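Local coordinates for protein calcium homeostasis modulator 1 (Oryzias latipes, PDB 6LMT) that probably forms a large-pore, calcium-modulated ion channel in the membrane, assembled here from eight copies of the chain, at residues 54-59 with 116-121. Residues are numbered along the deposited sequence; the frame is centred on the assembly and turned at random.
With Y01 (cholesterol hemisuccinate), chain L.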
ATOM      1  N   GLY A  54      23.804  16.592 -27.389  1.00 71.90           N
ATOM      2  CA  GLY A  54      22.656  17.442 -27.165  1.00 71.90           C
ATOM      3  C   GLY A  54      21.812  17.027 -25.985  1.00 71.90           C
ATOM      4  O   GLY A  54      21.245  17.875 -25.306  1.00 71.90           O
ATOM      5  N   LEU A  55      21.730  15.733 -25.704  1.00 74.21           N
ATOM      6  CA  LEU A  55      21.036  15.298 -24.501  1.00 74.21           C
ATOM      7  C   LEU A  55      21.829  15.520 -23.234  1.00 74.21           C
ATOM      8  O   LEU A  55      21.291  15.341 -22.144  1.00 74.21           O
ATOM      9  CB  LEU A  55      20.652  13.833 -24.591  1.00 74.21           C
ATOM     10  CG  LEU A  55      19.424  13.611 -25.446  1.00 74.21           C
ATOM     11  CD1 LEU A  55      19.186  12.169 -25.499  1.00 74.21           C
ATOM     12  CD2 LEU A  55      18.235  14.305 -24.832  1.00 74.21           C
ATOM     13  N   LEU A  56      23.077  15.901 -23.349  1.00 74.97           N
ATOM     14  CA  LEU A  56      23.867  16.266 -22.205  1.00 74.97           C
ATOM     15  C   LEU A  56      23.900  17.770 -21.993  1.00 74.97           C
ATOM     16  O   LEU A  56      24.175  18.215 -20.881  1.00 74.97           O
ATOM     17  CB  LEU A  56      25.267  15.690 -22.402  1.00 74.97           C
ATOM     18  CG  LEU A  56      26.348  15.684 -21.353  1.00 74.97           C
ATOM     19  CD1 LEU A  56      25.902  14.896 -20.162  1.00 74.97           C
ATOM     20  CD2 LEU A  56      27.514  15.035 -21.994  1.00 74.97           C
ATOM     21  N   ILE A  57      23.576  18.558 -23.013  1.00 74.92           N
ATOM     22  CA  ILE A  57      23.673  20.013 -22.966  1.00 74.92           C
ATOM     23  C   ILE A  57      22.303  20.680 -22.886  1.00 74.92           C
ATOM     24  O   ILE A  57      22.079  21.536 -22.038  1.00 74.92           O
ATOM     25  CB  ILE A  57      24.483  20.545 -24.167  1.00 74.92           C
ATOM     26  CG1 ILE A  57      25.949  20.189 -23.998  1.00 74.92           C
ATOM     27  CG2 ILE A  57      24.330  22.028 -24.336  1.00 74.92           C
ATOM     28  CD1 ILE A  57      26.764  20.516 -25.191  1.00 74.92           C
ATOM     29  N   ILE A  58      21.378  20.309 -23.766  1.00 74.88           N
ATOM     30  CA  ILE A  58      20.100  21.014 -23.908  1.00 74.88           C
ATOM     31  C   ILE A  58      19.153  20.813 -22.722  1.00 74.88           C
ATOM     32  O   ILE A  58      18.594  21.816 -22.266  1.00 74.88           O
ATOM     33  CB  ILE A  58      19.432  20.663 -25.259  1.00 74.88           C
ATOM     34  CG1 ILE A  58      20.277  21.171 -26.416  1.00 74.88           C
ATOM     35  CG2 ILE A  58      17.999  21.155 -25.356  1.00 74.88           C
ATOM     36  CD1 ILE A  58      20.463  22.630 -26.395  1.00 74.88           C
ATOM     37  N   PRO A  59      18.926  19.615 -22.165  1.00 74.17           N
ATOM     38  CA  PRO A  59      18.065  19.536 -20.981  1.00 74.17           C
ATOM     39  C   PRO A  59      18.616  20.235 -19.744  1.00 74.17           C
ATOM     40  O   PRO A  59      17.804  20.759 -18.980  1.00 74.17           O
ATOM     41  CB  PRO A  59      17.903  18.029 -20.762  1.00 74.17           C
ATOM     42  CG  PRO A  59      18.115  17.464 -22.037  1.00 74.17           C
ATOM     43  CD  PRO A  59      19.161  18.243 -22.665  1.00 74.17           C
ATOM     44  N   VAL A 116      23.229  11.921 -13.788  1.00 74.45           N
ATOM     45  CA  VAL A 116      22.545  10.684 -14.167  1.00 74.45           C
ATOM     46  C   VAL A 116      22.833  10.318 -15.609  1.00 74.45           C
ATOM     47  O   VAL A 116      22.821   9.145 -15.960  1.00 74.45           O
ATOM     48  CB  VAL A 116      21.016  10.723 -13.935  1.00 74.45           C
ATOM     49  CG1 VAL A 116      20.685  10.825 -12.520  1.00 74.45           C
ATOM     50  CG2 VAL A 116      20.350  11.833 -14.672  1.00 74.45           C
ATOM     51  N   THR A 117      23.114  11.295 -16.457  1.00 71.95           N
ATOM     52  CA  THR A 117      23.391  11.009 -17.852  1.00 71.95           C
ATOM     53  C   THR A 117      24.776  10.405 -18.022  1.00 71.95           C
ATOM     54  O   THR A 117      24.966   9.490 -18.824  1.00 71.95           O
ATOM     55  CB  THR A 117      23.230  12.293 -18.658  1.00 71.95           C
ATOM     56  OG1 THR A 117      21.919  12.790 -18.436  1.00 71.95           O
ATOM     57  CG2 THR A 117      23.384  12.072 -20.101  1.00 71.95           C
ATOM     58  N   LEU A 118      25.744  10.880 -17.252  1.00 70.00           N
ATOM     59  CA  LEU A 118      27.082  10.319 -17.319  1.00 70.00           C
ATOM     60  C   LEU A 118      27.194   8.987 -16.596  1.00 70.00           C
ATOM     61  O   LEU A 118      27.980   8.139 -17.010  1.00 70.00           O
ATOM     62  CB  LEU A 118      28.087  11.310 -16.755  1.00 70.00           C
ATOM     63  CG  LEU A 118      28.324  12.604 -17.509  1.00 70.00           C
ATOM     64  CD1 LEU A 118      29.143  13.541 -16.686  1.00 70.00           C
ATOM     65  CD2 LEU A 118      28.974  12.332 -18.816  1.00 70.00           C
ATOM     66  N   MET A 119      26.426   8.769 -15.531  1.00 76.00           N
ATOM     67  CA  MET A 119      26.463   7.471 -14.876  1.00 76.00           C
ATOM     68  C   MET A 119      25.734   6.410 -15.669  1.00 76.00           C
ATOM     69  O   MET A 119      26.051   5.230 -15.543  1.00 76.00           O
ATOM     70  CB  MET A 119      25.858   7.528 -13.487  1.00 76.00           C
ATOM     71  CG  MET A 119      26.601   8.350 -12.521  1.00 76.00           C
ATOM     72  SD  MET A 119      28.314   7.962 -12.300  1.00 76.00           S
ATOM     73  CE  MET A 119      28.655   9.217 -11.102  1.00 76.00           C
ATOM     74  N   ASP A 120      24.744   6.793 -16.457  1.00 79.07           N
ATOM     75  CA  ASP A 120      24.050   5.828 -17.286  1.00 79.07           C
ATOM     76  C   ASP A 120      24.890   5.428 -18.488  1.00 79.07           C
ATOM     77  O   ASP A 120      24.868   4.270 -18.899  1.00 79.07           O
ATOM     78  CB  ASP A 120      22.716   6.402 -17.730  1.00 79.07           C
ATOM     79  CG  ASP A 120      21.773   5.356 -18.257  1.00 79.07           C
ATOM     80  OD1 ASP A 120      22.082   4.156 -18.172  1.00 79.07           O
ATOM     81  OD2 ASP A 120      20.712   5.730 -18.783  1.00 79.07           O
ATOM     82  N   GLY A 121      25.613   6.363 -19.079  1.00 73.84           N
ATOM     83  CA  GLY A 121      26.554   6.032 -20.117  1.00 73.84           C
ATOM     84  C   GLY A 121      26.039   6.051 -21.537  1.00 73.84           C
ATOM     85  O   GLY A 121      26.833   5.856 -22.456  1.00 73.84           O
TER
HETATM   86  CAA Y01 L 404      22.094   6.048 -13.018  1.00 97.82           C
HETATM   87  CBA Y01 L 404      22.302   6.043 -11.510  1.00 97.82           C
HETATM   88  CAB Y01 L 404      23.642   5.422 -11.160  1.00 97.82           C
HETATM   89  CAN Y01 L 404      22.180   7.449 -10.935  1.00 97.82           C
HETATM   90  CAJ Y01 L 404      22.617   7.623  -9.500  1.00 97.82           C
HETATM   91  CAO Y01 L 404      22.542   9.066  -9.042  1.00 97.82           C
HETATM   92  CBB Y01 L 404      23.858   9.724  -8.584  1.00 97.82           C
HETATM   93  CAC Y01 L 404      25.031   9.145  -9.366  1.00 97.82           C
HETATM   94  CBE Y01 L 404      23.822  11.257  -8.738  1.00 97.82           C
HETATM   95  CAP Y01 L 404      22.871  11.737  -9.861  1.00 97.82           C
HETATM   96  CAQ Y01 L 404      22.534  13.204  -9.545  1.00 97.82           C
HETATM   97  CBG Y01 L 404      23.544  13.538  -8.456  1.00 97.82           C
HETATM   98  CBI Y01 L 404      23.500  12.260  -7.591  1.00 97.82           C
HETATM   99  CAE Y01 L 404      22.127  11.976  -6.987  1.00 97.82           C
HETATM  100  CAU Y01 L 404      24.504  12.433  -6.464  1.00 97.82           C
HETATM  101  CAS Y01 L 404      24.154  13.685  -5.654  1.00 97.82           C
HETATM  102  CBF Y01 L 404      24.347  14.949  -6.502  1.00 97.82           C
HETATM  103  CBD Y01 L 404      23.495  14.908  -7.779  1.00 97.82           C
HETATM  104  CAK Y01 L 404      24.026  15.995  -8.713  1.00 97.82           C
HETATM  105  CAI Y01 L 404      24.323  17.282  -8.007  1.00 97.82           C
HETATM  106  CAZ Y01 L 404      24.240  17.452  -6.695  1.00 97.82           C
HETATM  107  CAV Y01 L 404      24.275  18.837  -6.078  1.00 97.82           C
HETATM  108  CBH Y01 L 404      24.115  16.278  -5.730  1.00 97.82           C
HETATM  109  CAD Y01 L 404      22.714  16.314  -5.090  1.00 97.82           C
HETATM  110  CAT Y01 L 404      25.198  16.463  -4.648  1.00 97.82           C
HETATM  111  CAR Y01 L 404      25.103  17.826  -3.962  1.00 97.82           C
HETATM  112  CBC Y01 L 404      25.266  18.959  -4.935  1.00 97.82           C
HETATM  113  OAW Y01 L 404      25.093  20.237  -4.235  1.00 97.82           O
HETATM  114  CAY Y01 L 404      24.090  20.435  -3.358  1.00 97.82           C
HETATM  115  OAG Y01 L 404      22.932  20.215  -3.567  1.00 97.82           O
HETATM  116  CAM Y01 L 404      24.605  20.955  -2.052  1.00 97.82           C
HETATM  117  CAL Y01 L 404      24.189  22.330  -1.573  1.00 97.82           C
HETATM  118  CAX Y01 L 404      23.034  22.355  -0.589  1.00 97.82           C
HETATM  119  OAH Y01 L 404      21.873  22.241  -1.026  1.00 97.82           O
HETATM  120  OAF Y01 L 404      23.304  22.477   0.621  1.00 97.82           O
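Leu56 and Thr117 meet methyl to methyl: CD1 of Leu56 lies 3.8 Å from CG2 of Thr117. The leucine starts out from its backbone along the flank of the interface, and only its branched end swings in; with CG anti to the backbone N (chi1 -171°), CD1 is carried across to the other helix. Thr117, by contrast, directs its CB toward helix 48-70. At a chi1 of -57° its OG1 stands beside the backbone N and CG2 lies opposite that N, presenting the methyl to the leucine while OG1 turns back to the carbonyl O of Trp113, one helical turn earlier, so that the buried hydroxyl is satisfied within its own helix and the threonine serves the contact as an apolar residue. Beside it, Leu118 brings CD2 to 4.2 Å from CD1 of Leu56, so the single leucine methyl touches two successive residues.

Two membrane-channel helices of the calcium homeostasis modulator family, 48-70 and 108-120, are joined here; their short segments run antiparallel at 168°, with axes 10.7 Å apart. No hydrogen bond joins the two segments, but one turn before Thr117 the indole NE1 of Trp113 hydrogen-bonds the carbonyl O of Leu55 and ties the same two helices. Helix 122-128 covers part of the joint, with Phe124 against both Leu56 and Leu118. The Leu55 side chain stands back from Thr117 and packs on Trp186 of a neighbouring subunit.

Cholesterol hemisuccinate lies along another face of helix 108-120. CG1 of Val116 rests 3.6 Å from CAP of the sterol, and Met119 lays CG at 3.6 Å from the sterol methyl CAC. A different cholesterol hemisuccinate molecule borders Leu56.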